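Local structure of MupZ (Pseudomonas fluorescens, 6FXD) at residues 28-33 against 99-104. The protein probably acts as an epoxide hydrolase, working with a Rieske oxygenase to form the oxygen heterocycles of mupirocin during its biosynthesis. Sequence-based numbering, arbitrary orientation.
Sequences PYFEIP and ASIVRY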
loop_
_atom_site.group_PDB
_atom_site.type_symbol
_atom_site.label_atom_id
_atom_site.label_comp_id
_atom_site.label_asym_id
_atom_site.label_seq_id
_atom_site.Cartn_x
_atom_site.Cartn_y
_atom_site.Cartn_z
ATOM N N PRO A 28 23.037 -11.021 -5.551
ATOM C CA PRO A 28 24.480 -10.833 -5.725
ATOM C C PRO A 28 24.868 -10.921 -7.191
ATOM O O PRO A 28 24.324 -11.735 -7.943
ATOM C CB PRO A 28 25.064 -12.028 -4.976
ATOM C CG PRO A 28 24.004 -13.083 -5.145
ATOM C CD PRO A 28 22.693 -12.367 -5.062
ATOM N N TYR A 29 25.802 -10.052 -7.594
ATOM C CA TYR A 29 26.411 -10.053 -8.919
ATOM C C TYR A 29 27.870 -10.455 -8.743
ATOM O O TYR A 29 28.575 -9.877 -7.906
ATOM C CB TYR A 29 26.318 -8.669 -9.595
ATOM C CG TYR A 29 24.914 -8.318 -10.013
ATOM C CD1 TYR A 29 23.989 -7.906 -9.070
ATOM C CD2 TYR A 29 24.503 -8.410 -11.348
ATOM C CE1 TYR A 29 22.686 -7.544 -9.446
ATOM C CE2 TYR A 29 23.201 -8.076 -11.726
ATOM C CZ TYR A 29 22.303 -7.640 -10.768
ATOM O OH TYR A 29 21.012 -7.318 -11.122
ATOM N N PHE A 30 28.315 -11.431 -9.526
ATOM C CA PHE A 30 29.635 -12.031 -9.374
ATOM C C PHE A 30 30.531 -11.666 -10.546
ATOM O O PHE A 30 30.098 -11.694 -11.703
ATOM C CB PHE A 30 29.560 -13.559 -9.302
ATOM C CG PHE A 30 28.647 -14.077 -8.235
ATOM C CD1 PHE A 30 27.293 -14.260 -8.471
ATOM C CD2 PHE A 30 29.153 -14.453 -6.992
ATOM C CE1 PHE A 30 26.454 -14.760 -7.492
ATOM C CE2 PHE A 30 28.311 -14.965 -6.010
ATOM C CZ PHE A 30 26.965 -15.107 -6.259
ATOM N N GLU A 31 31.782 -11.340 -10.245
ATOM C CA GLU A 31 32.830 -11.244 -11.249
ATOM C C GLU A 31 33.606 -12.555 -11.157
ATOM O O GLU A 31 34.261 -12.804 -10.148
ATOM C CB GLU A 31 33.735 -10.046 -10.963
ATOM C CG GLU A 31 34.791 -9.828 -12.032
ATOM C CD GLU A 31 35.636 -8.596 -11.799
ATOM O OE1 GLU A 31 35.072 -7.551 -11.411
ATOM O OE2 GLU A 31 36.868 -8.680 -12.011
ATOM N N ILE A 32 33.537 -13.373 -12.200
ATOM C CA ILE A 32 34.102 -14.726 -12.197
ATOM C C ILE A 32 35.264 -14.745 -13.187
ATOM O O ILE A 32 35.040 -14.542 -14.388
ATOM C CB ILE A 32 33.043 -15.766 -12.592
ATOM C CG1 ILE A 32 31.754 -15.584 -11.776
ATOM C CG2 ILE A 32 33.596 -17.181 -12.387
ATOM C CD1 ILE A 32 30.554 -16.247 -12.387
ATOM N N PRO A 33 36.507 -14.962 -12.748
ATOM C CA PRO A 33 37.599 -15.164 -13.713
ATOM C C PRO A 33 37.254 -16.281 -14.687
ATOM O O PRO A 33 36.664 -17.295 -14.308
ATOM C CB PRO A 33 38.799 -15.542 -12.830
ATOM C CG PRO A 33 38.474 -14.980 -11.484
ATOM C CD PRO A 33 36.973 -15.056 -11.353
ATOM N N ALA A 99 35.164 -16.472 -7.179
ATOM C CA ALA A 99 34.626 -15.238 -7.725
ATOM C C ALA A 99 34.627 -14.177 -6.636
ATOM O O ALA A 99 34.882 -14.461 -5.466
ATOM C CB ALA A 99 33.208 -15.461 -8.251
ATOM N N SER A 100 34.337 -12.945 -7.037
ATOM C CA SER A 100 34.096 -11.880 -6.077
ATOM C C SER A 100 32.719 -11.282 -6.330
ATOM O O SER A 100 32.231 -11.264 -7.465
ATOM C CB SER A 100 35.184 -10.801 -6.128
ATOM O OG SER A 100 35.323 -10.281 -7.432
ATOM N N ILE A 101 32.070 -10.845 -5.262
ATOM C CA ILE A 101 30.774 -10.191 -5.382
ATOM C C ILE A 101 31.031 -8.701 -5.544
ATOM O O ILE A 101 31.663 -8.076 -4.683
ATOM C CB ILE A 101 29.882 -10.478 -4.167
ATOM C CG1 ILE A 101 29.423 -11.939 -4.225
ATOM C CG2 ILE A 101 28.652 -9.582 -4.201
ATOM C CD1 ILE A 101 28.638 -12.423 -3.022
ATOM N N VAL A 102 30.580 -8.149 -6.672
ATOM C CA VAL A 102 30.822 -6.745 -6.994
ATOM C C VAL A 102 29.604 -5.859 -6.776
ATOM O O VAL A 102 29.754 -4.631 -6.748
ATOM C CB VAL A 102 31.369 -6.576 -8.424
ATOM C CG1 VAL A 102 32.744 -7.230 -8.535
ATOM C CG2 VAL A 102 30.401 -7.169 -9.453
ATOM N N ARG A 103 28.415 -6.432 -6.644
ATOM C CA ARG A 103 27.198 -5.696 -6.330
ATOM C C ARG A 103 26.312 -6.645 -5.537
ATOM O O ARG A 103 26.302 -7.846 -5.806
ATOM C CB ARG A 103 26.451 -5.232 -7.599
ATOM C CG ARG A 103 25.501 -4.058 -7.348
ATOM C CD ARG A 103 24.371 -3.877 -8.386
ATOM N NE ARG A 103 24.717 -4.310 -9.733
ATOM C CZ ARG A 103 23.850 -4.476 -10.734
ATOM N NH1 ARG A 103 22.553 -4.240 -10.564
ATOM N NH2 ARG A 103 24.284 -4.882 -11.910
ATOM N N TYR A 104 25.603 -6.126 -4.539
ATOM C CA TYR A 104 24.675 -6.946 -3.760
ATOM C C TYR A 104 23.449 -6.092 -3.453
ATOM O O TYR A 104 23.523 -5.147 -2.660
ATOM C CB TYR A 104 25.336 -7.491 -2.488
ATOM C CG TYR A 104 24.445 -8.412 -1.691
ATOM C CD1 TYR A 104 24.139 -9.684 -2.154
ATOM C CD2 TYR A 104 23.895 -8.002 -0.480
ATOM C CE1 TYR A 104 23.318 -10.530 -1.429
ATOM C CE2 TYR A 104 23.074 -8.835 0.251
ATOM C CZ TYR A 104 22.793 -10.102 -0.226
ATOM O OH TYR A 104 21.974 -10.938 0.492
HETATM O O HOH W 1 37.126 -12.102 -9.059
#
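Ala99 presses its CB against CG1 of Ile32, 3.8 Å away, where Phe40 of helix 37-51 also packs. At Ser100 regular antiparallel pairing begins: its N and O both bond to Glu31, Glu31 N lying 2.8 Å from Ser100 O, while one water links Ser100 OG to Glu31 O. Ile101 lies alongside Phe30 and rests CG1 obliquely 3.7 Å from ring atom CE2. Val102 is the extra residue of a classic beta bulge: its backbone turns (psi -16°), its N donates to Tyr29 O at 2.9 Å, and the register slips by one. Arg103 completes the bulge, its O accepting from Tyr29 N, so that both residues face Tyr29. With its chain bent at chi3 (-31°), its guanidinium folds flat over one face of the Tyr29 ring in a cation-pi stack, planes 11° apart and CZ 3.5 Å from the ring centroid. Glu105 of the same chain pairs with NH1, and Glu105 of the second subunit takes both NH2 and Tyr29 OH, so the stack belongs to a subunit interface. Tyr104 turns a ring edge to Pro28, CD1 lying 3.8 Å from CB. Antiparallel strands 24-31 and 100-108 are thus joined within a mixed five-stranded sheet.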